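Local coordinates for protein acyl-CoA dehydrogenase (Bacillus anthracis, PDB 3OWA) that is a flavin-dependent acyl-CoA dehydrogenase that binds FAD and probably oxidises acyl-CoA thioesters to their enoyl-CoA products, at residues V219-E224 / S234-I239; E309-M314 / V380-G385. One frame throughout, in Å; residues are numbered along the deposited sequence.

Contacts 1 and 2 belong to two different domains and do not touch: their centres lie 38 Å apart and their nearest atoms about 21 Å. Contact 1 joins two strands of the beta-rich middle domain, whereas contact 2 brings together two helices of the C-terminal helical domain at the dimer interface. Both reach a flavin site, but not the same one. The side chain of T235 in contact 1 lies about 4 Å from one FAD; the 380-385 segment of contact 2 binds the other, which is also held by Y151, T154 and S160 of the second subunit. This is consistent with each cofactor site being shared between the middle domain of one subunit and the helical domain of the other.

Contact 1 of 2, residues V219-E224 / S234-I239; sequences VSTSPE and STRTLI
Strands 219-221 and 235-239 run antiparallel, their axes 4.6 Å apart at an angle of 160°, with S220 and I239 forming a hydrogen-bonded pair and T221 and L238 a non-hydrogen-bonded one. They make up part of the beta sheet of the acyl-CoA dehydrogenase middle domain; strand 177-188 lies on the other flank of 235-239, and L238 also packs on F196 and V198. V219 CG1 meets L238 CD1 at 3.7 Å. Past T221 one more backbone bond, S222 N to T237 O, holds the segments, and side chains then add to it. S222 OG accepts from T237 N at 2.9 Å and gives its own proton to P223 O. R236 stretches out from CG to NE and is gripped at its edge, NH1 by T221 OG1 at 2.9 Å and NE by E224. The bend of E224 at chi2 (-71°) brings its carboxylate to the start of strand 235-239, where OE1 takes the N-H of T235 at 2.8 Å. T235 itself touches a bound FAD. E224 OE2 accepts twice: S234 OG reaches its syn lone pair at 2.6 Å, while R236 NE, 2.9 Å away, completes a salt bridge from above the carboxylate plane.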
loop_
_atom_site.group_PDB
_atom_site.type_symbol
_atom_site.label_atom_id
_atom_site.label_comp_id
_atom_site.label_asym_id
_atom_site.label_seq_id
_atom_site.Cartn_x
_atom_site.Cartn_y
_atom_site.Cartn_z
ATOM N N VAL A 219 10.993 -25.467 -29.175
ATOM C CA VAL A 219 10.220 -24.601 -28.268
ATOM C C VAL A 219 9.762 -25.377 -27.033
ATOM O O VAL A 219 9.170 -26.469 -27.162
ATOM C CB VAL A 219 8.970 -23.999 -28.953
ATOM C CG1 VAL A 219 8.210 -23.083 -27.990
ATOM C CG2 VAL A 219 9.389 -23.177 -30.189
ATOM N N SER A 220 10.017 -24.829 -25.837
ATOM C CA SER A 220 9.513 -25.460 -24.584
ATOM C C SER A 220 9.306 -24.430 -23.515
ATOM O O SER A 220 9.547 -23.216 -23.730
ATOM C CB SER A 220 10.487 -26.567 -24.066
ATOM O OG SER A 220 11.750 -26.021 -23.812
ATOM N N THR A 221 8.872 -24.885 -22.347
ATOM C CA THR A 221 8.634 -23.973 -21.219
ATOM C C THR A 221 9.210 -24.524 -19.913
ATOM O O THR A 221 9.475 -25.750 -19.774
ATOM C CB THR A 221 7.119 -23.631 -20.968
ATOM O OG1 THR A 221 6.411 -24.844 -20.656
ATOM C CG2 THR A 221 6.469 -22.949 -22.171
ATOM N N SER A 222 9.474 -23.607 -18.977
ATOM C CA SER A 222 9.910 -23.989 -17.621
ATOM C C SER A 222 8.677 -24.363 -16.808
ATOM O O SER A 222 7.552 -24.198 -17.263
ATOM C CB SER A 222 10.571 -22.769 -16.965
ATOM O OG SER A 222 9.552 -21.826 -16.640
ATOM N N PRO A 223 8.877 -24.846 -15.576
ATOM C CA PRO A 223 7.785 -24.982 -14.646
ATOM C C PRO A 223 7.088 -23.630 -14.346
ATOM O O PRO A 223 7.683 -22.550 -14.557
ATOM C CB PRO A 223 8.498 -25.492 -13.367
ATOM C CG PRO A 223 9.751 -26.198 -13.888
ATOM C CD PRO A 223 10.179 -25.297 -15.002
ATOM N N GLU A 224 5.834 -23.683 -13.891
ATOM C CA GLU A 224 5.130 -22.480 -13.394
ATOM C C GLU A 224 5.919 -21.698 -12.343
ATOM O O GLU A 224 6.568 -22.295 -11.497
ATOM C CB GLU A 224 3.809 -22.849 -12.782
ATOM C CG GLU A 224 2.802 -23.279 -13.831
ATOM C CD GLU A 224 2.285 -22.124 -14.720
ATOM O OE1 GLU A 224 2.146 -21.017 -14.179
ATOM O OE2 GLU A 224 1.973 -22.318 -15.947
ATOM N N SER A 234 -1.304 -18.496 -15.781
ATOM C CA SER A 234 -0.113 -19.300 -16.053
ATOM C C SER A 234 1.078 -18.382 -16.329
ATOM O O SER A 234 0.919 -17.401 -17.071
ATOM C CB SER A 234 -0.352 -20.185 -17.289
ATOM O OG SER A 234 0.956 -20.687 -17.720
ATOM N N THR A 235 2.259 -18.655 -15.753
ATOM C CA THR A 235 3.379 -17.771 -15.916
ATOM C C THR A 235 4.638 -18.619 -15.960
ATOM O O THR A 235 4.950 -19.277 -14.982
ATOM C CB THR A 235 3.471 -16.732 -14.707
ATOM O OG1 THR A 235 2.198 -16.041 -14.553
ATOM C CG2 THR A 235 4.509 -15.660 -14.976
ATOM N N ARG A 236 5.302 -18.727 -17.119
ATOM C CA ARG A 236 6.486 -19.577 -17.252
ATOM C C ARG A 236 7.523 -18.914 -18.096
ATOM O O ARG A 236 7.252 -17.942 -18.771
ATOM C CB ARG A 236 6.154 -20.914 -17.965
ATOM C CG ARG A 236 4.994 -21.734 -17.360
ATOM C CD ARG A 236 4.855 -23.033 -18.117
ATOM N NE ARG A 236 3.794 -23.852 -17.520
ATOM C CZ ARG A 236 3.566 -25.108 -17.865
ATOM N NH1 ARG A 236 4.361 -25.722 -18.767
ATOM N NH2 ARG A 236 2.564 -25.766 -17.276
ATOM N N THR A 237 8.722 -19.484 -18.124
ATOM C CA THR A 237 9.722 -18.993 -19.037
ATOM C C THR A 237 9.530 -19.756 -20.358
ATOM O O THR A 237 9.319 -20.972 -20.339
ATOM C CB THR A 237 11.144 -19.287 -18.424
ATOM O OG1 THR A 237 11.324 -18.389 -17.331
ATOM C CG2 THR A 237 12.275 -19.084 -19.448
ATOM N N LEU A 238 9.597 -19.054 -21.486
ATOM C CA LEU A 238 9.615 -19.693 -22.805
ATOM C C LEU A 238 11.042 -19.989 -23.220
ATOM O O LEU A 238 11.877 -19.071 -23.298
ATOM C CB LEU A 238 8.977 -18.762 -23.814
ATOM C CG LEU A 238 8.877 -19.281 -25.262
ATOM C CD1 LEU A 238 7.946 -20.496 -25.372
ATOM C CD2 LEU A 238 8.341 -18.119 -26.124
ATOM N N ILE A 239 11.346 -21.253 -23.484
ATOM C CA ILE A 239 12.761 -21.639 -23.753
ATOM C C ILE A 239 12.912 -21.925 -25.259
ATOM O O ILE A 239 12.169 -22.750 -25.832
ATOM C CB ILE A 239 13.123 -22.889 -22.938
ATOM C CG1 ILE A 239 12.800 -22.679 -21.420
ATOM C CG2 ILE A 239 14.562 -23.374 -23.230
ATOM C CD1 ILE A 239 12.910 -24.001 -20.592
HETATM O O HOH W 1 13.289 -25.597 -25.964
#

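Contact 2 of 2, residues E309-M314 / V380-G385; sequences EKLANM and VQIHGG. With FAD (flavin-adenine dinucleotide), chain J.
At the C-terminal end of helix 358-383, where the chain turns to meet the FAD, I382 projects toward helix 305-336 and fits among K310, L311 and M314, in the helical C-terminal domain of the acyl-CoA dehydrogenase fold. The contact is small and has no hydrogen bond across it. I382 CD1 ends 4.0 Å from L311 CD2, whose side chain crosses it at about a right angle, and is equally close to the selenium of M314, a selenomethionine. Lower on the isoleucine, CG1 lies against K310 CD as the two chains run past each other in opposite directions. The lysine then bends at chi4 and places its ammonium NZ against the methylene CG of Q381 at 3.9 Å, a van der Waals contact; its charge is met by salt bridges to E378 and to E412 of the second subunit. Q381 starts toward K310 but turns at chi2 (69°), carrying its amide away to R402, R405 and E412 of the second subunit.

The backbone of the same segment serves the cofactor. The ribose hydroxyl O3B of FAD donates to Q381 O at 2.6 Å, and I382 O lies 3.3 Å from C4B. G384 leaves the helix with positive phi (66°), and the glycine backbone runs close along the pyrophosphate: G385 N gives a hydrogen bond of 2.8 Å to O1P. The I382 side chain thus faces the helices while its own carbonyl and that of Q381 face the nucleotide. Around the contact, helix 257-293 presents S287 to L311, M314 and I382, helix 578-592 packs on L311 through L590, and helix 393-401 lies against V380 and H383.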
loop_
_atom_site.group_PDB
_atom_site.type_symbol
_atom_site.label_atom_id
_atom_site.label_comp_id
_atom_site.label_asym_id
_atom_site.label_seq_id
_atom_site.Cartn_x
_atom_site.Cartn_y
_atom_site.Cartn_z
ATOM N N GLU A 309 -15.737 7.294 5.998
ATOM C CA GLU A 309 -14.695 8.067 5.349
ATOM C C GLU A 309 -13.865 7.189 4.367
ATOM O O GLU A 309 -13.599 7.619 3.240
ATOM C CB GLU A 309 -13.775 8.720 6.388
ATOM C CG GLU A 309 -12.817 9.780 5.803
ATOM C CD GLU A 309 -11.763 10.287 6.808
ATOM O OE1 GLU A 309 -11.321 11.456 6.654
ATOM O OE2 GLU A 309 -11.383 9.541 7.754
ATOM N N LYS A 310 -13.465 5.985 4.786
ATOM C CA LYS A 310 -12.715 5.087 3.895
ATOM C C LYS A 310 -13.532 4.793 2.639
ATOM O O LYS A 310 -13.024 4.897 1.533
ATOM C CB LYS A 310 -12.346 3.770 4.590
ATOM C CG LYS A 310 -11.427 3.901 5.783
ATOM C CD LYS A 310 -11.274 2.520 6.418
ATOM C CE LYS A 310 -10.508 2.581 7.746
ATOM N NZ LYS A 310 -9.050 2.964 7.500
ATOM N N LEU A 311 -14.811 4.441 2.801
ATOM C CA LEU A 311 -15.673 4.178 1.652
ATOM C C LEU A 311 -15.805 5.342 0.691
ATOM O O LEU A 311 -15.801 5.131 -0.531
ATOM C CB LEU A 311 -17.085 3.695 2.057
ATOM C CG LEU A 311 -17.236 2.259 2.590
ATOM C CD1 LEU A 311 -18.642 2.004 3.046
ATOM C CD2 LEU A 311 -16.860 1.171 1.511
ATOM N N ALA A 312 -15.929 6.558 1.222
ATOM C CA ALA A 312 -16.040 7.756 0.392
ATOM C C ALA A 312 -14.755 8.067 -0.389
ATOM O O ALA A 312 -14.829 8.511 -1.540
ATOM C CB ALA A 312 -16.461 8.974 1.256
ATOM N N ASN A 313 -13.592 7.871 0.234
ATOM C CA ASN A 313 -12.337 8.083 -0.449
ATOM C C ASN A 313 -12.207 7.075 -1.581
ATOM O O ASN A 313 -11.848 7.425 -2.700
ATOM C CB ASN A 313 -11.143 7.931 0.519
ATOM C CG ASN A 313 -11.015 9.086 1.491
ATOM O OD1 ASN A 313 -11.522 10.170 1.244
ATOM N ND2 ASN A 313 -10.304 8.849 2.617
HETATM N N MSE A 314 -12.559 5.829 -1.288
HETATM C CA MSE A 314 -12.460 4.747 -2.267
HETATM C C MSE A 314 -13.343 5.056 -3.470
HETATM O O MSE A 314 -12.891 4.931 -4.612
HETATM C CB MSE A 314 -12.878 3.422 -1.657
HETATM C CG MSE A 314 -11.873 2.919 -0.588
HETATM SE SE MSE A 314 -12.767 1.605 0.552
HETATM C CE MSE A 314 -12.876 0.136 -0.690
ATOM N N VAL A 380 -9.325 -4.318 2.681
ATOM C CA VAL A 380 -8.842 -5.199 3.673
ATOM C C VAL A 380 -9.021 -4.625 5.094
ATOM O O VAL A 380 -9.441 -5.366 5.997
ATOM C CB VAL A 380 -7.293 -5.497 3.439
ATOM C CG1 VAL A 380 -6.731 -6.174 4.655
ATOM C CG2 VAL A 380 -7.103 -6.375 2.155
ATOM N N GLN A 381 -8.643 -3.356 5.322
ATOM C CA GLN A 381 -8.741 -2.748 6.636
ATOM C C GLN A 381 -10.198 -2.739 7.134
ATOM O O GLN A 381 -10.473 -3.010 8.303
ATOM C CB GLN A 381 -8.221 -1.295 6.627
ATOM C CG GLN A 381 -7.951 -0.741 8.015
ATOM C CD GLN A 381 -6.747 -1.438 8.650
ATOM O OE1 GLN A 381 -6.015 -2.113 7.944
ATOM N NE2 GLN A 381 -6.564 -1.321 9.997
ATOM N N ILE A 382 -11.119 -2.421 6.254
ATOM C CA ILE A 382 -12.552 -2.477 6.631
ATOM C C ILE A 382 -12.990 -3.891 7.106
ATOM O O ILE A 382 -13.828 -4.034 8.006
ATOM C CB ILE A 382 -13.434 -2.044 5.442
ATOM C CG1 ILE A 382 -13.396 -0.530 5.280
ATOM C CG2 ILE A 382 -14.927 -2.443 5.643
ATOM C CD1 ILE A 382 -13.937 -0.073 3.953
ATOM N N HIS A 383 -12.418 -4.931 6.502
ATOM C CA HIS A 383 -12.725 -6.327 6.875
ATOM C C HIS A 383 -11.976 -6.750 8.146
ATOM O O HIS A 383 -12.313 -7.739 8.767
ATOM C CB HIS A 383 -12.346 -7.320 5.731
ATOM C CG HIS A 383 -13.336 -7.366 4.599
ATOM N ND1 HIS A 383 -13.407 -6.393 3.623
ATOM C CD2 HIS A 383 -14.295 -8.281 4.292
ATOM C CE1 HIS A 383 -14.382 -6.702 2.769
ATOM N NE2 HIS A 383 -14.905 -7.858 3.137
ATOM N N GLY A 384 -10.962 -5.988 8.553
ATOM C CA GLY A 384 -10.182 -6.400 9.713
ATOM C C GLY A 384 -9.408 -7.684 9.450
ATOM O O GLY A 384 -8.933 -7.925 8.335
ATOM N N GLY A 385 -9.316 -8.542 10.465
ATOM C CA GLY A 385 -8.606 -9.836 10.351
ATOM C C GLY A 385 -9.186 -10.720 9.248
ATOM O O GLY A 385 -8.470 -11.528 8.697
HETATM P PA FAD J . -13.315 -5.661 13.543
HETATM O O1A FAD J . -14.632 -6.195 13.004
HETATM O O2A FAD J . -13.292 -5.482 15.015
HETATM O O5B FAD J . -13.019 -4.315 12.754
HETATM C C5B FAD J . -13.422 -4.157 11.423
HETATM C C4B FAD J . -13.119 -2.747 10.967
HETATM O O4B FAD J . -13.943 -1.838 11.689
HETATM C C3B FAD J . -11.661 -2.355 11.228
HETATM O O3B FAD J . -11.261 -1.465 10.223
HETATM C C2B FAD J . -11.783 -1.554 12.520
HETATM O O2B FAD J . -10.753 -0.615 12.663
HETATM C C1B FAD J . -13.141 -0.873 12.339
HETATM N N9A FAD J . -13.754 -0.490 13.632
HETATM C C8A FAD J . -14.180 -1.317 14.652
HETATM N N7A FAD J . -14.709 -0.557 15.651
HETATM C C5A FAD J . -14.634 0.738 15.267
HETATM C C6A FAD J . -14.997 1.936 15.880
HETATM N N6A FAD J . -15.418 1.960 17.152
HETATM N N1A FAD J . -14.776 3.118 15.203
HETATM C C2A FAD J . -14.195 3.130 13.948
HETATM N N3A FAD J . -13.849 1.936 13.349
HETATM C C4A FAD J . -14.039 0.778 13.996
HETATM N N1 FAD J . -6.466 -12.290 19.023
HETATM C C2 FAD J . -6.087 -12.788 20.234
HETATM O O2 FAD J . -6.717 -12.436 21.230
HETATM N N3 FAD J . -5.033 -13.684 20.336
HETATM C C4 FAD J . -4.328 -14.090 19.228
HETATM O O4 FAD J . -3.390 -14.886 19.354
HETATM C C4X FAD J . -4.696 -13.568 17.994
HETATM N N5 FAD J . -4.014 -13.943 16.848
HETATM C C5X FAD J . -4.419 -13.478 15.616
HETATM C C6 FAD J . -3.775 -13.931 14.460
HETATM C C7 FAD J . -4.207 -13.460 13.224
HETATM C C7M FAD J . -3.504 -13.906 11.961
HETATM C C8 FAD J . -5.286 -12.574 13.164
HETATM C C8M FAD J . -5.797 -12.024 11.869
HETATM C C9 FAD J . -5.921 -12.116 14.315
HETATM C C9A FAD J . -5.509 -12.589 15.547
HETATM N N10 FAD J . -6.145 -12.143 16.699
HETATM C C10 FAD J . -5.771 -12.668 17.906
HETATM C "C1'" FAD J . -7.310 -11.193 16.641
HETATM C "C2'" FAD J . -6.893 -9.877 15.940
HETATM O "O2'" FAD J . -5.869 -9.092 16.580
HETATM C "C3'" FAD J . -8.163 -9.102 15.542
HETATM O "O3'" FAD J . -8.373 -9.232 14.154
HETATM C "C4'" FAD J . -8.048 -7.653 15.907
HETATM O "O4'" FAD J . -7.817 -7.587 17.304
HETATM C "C5'" FAD J . -9.486 -6.917 15.133
HETATM O "O5'" FAD J . -10.703 -7.542 15.151
HETATM P P FAD J . -11.633 -7.933 13.882
HETATM O O1P FAD J . -10.676 -8.599 12.915
HETATM O O2P FAD J . -12.800 -8.792 14.166
HETATM O O3P FAD J . -12.056 -6.590 13.155
#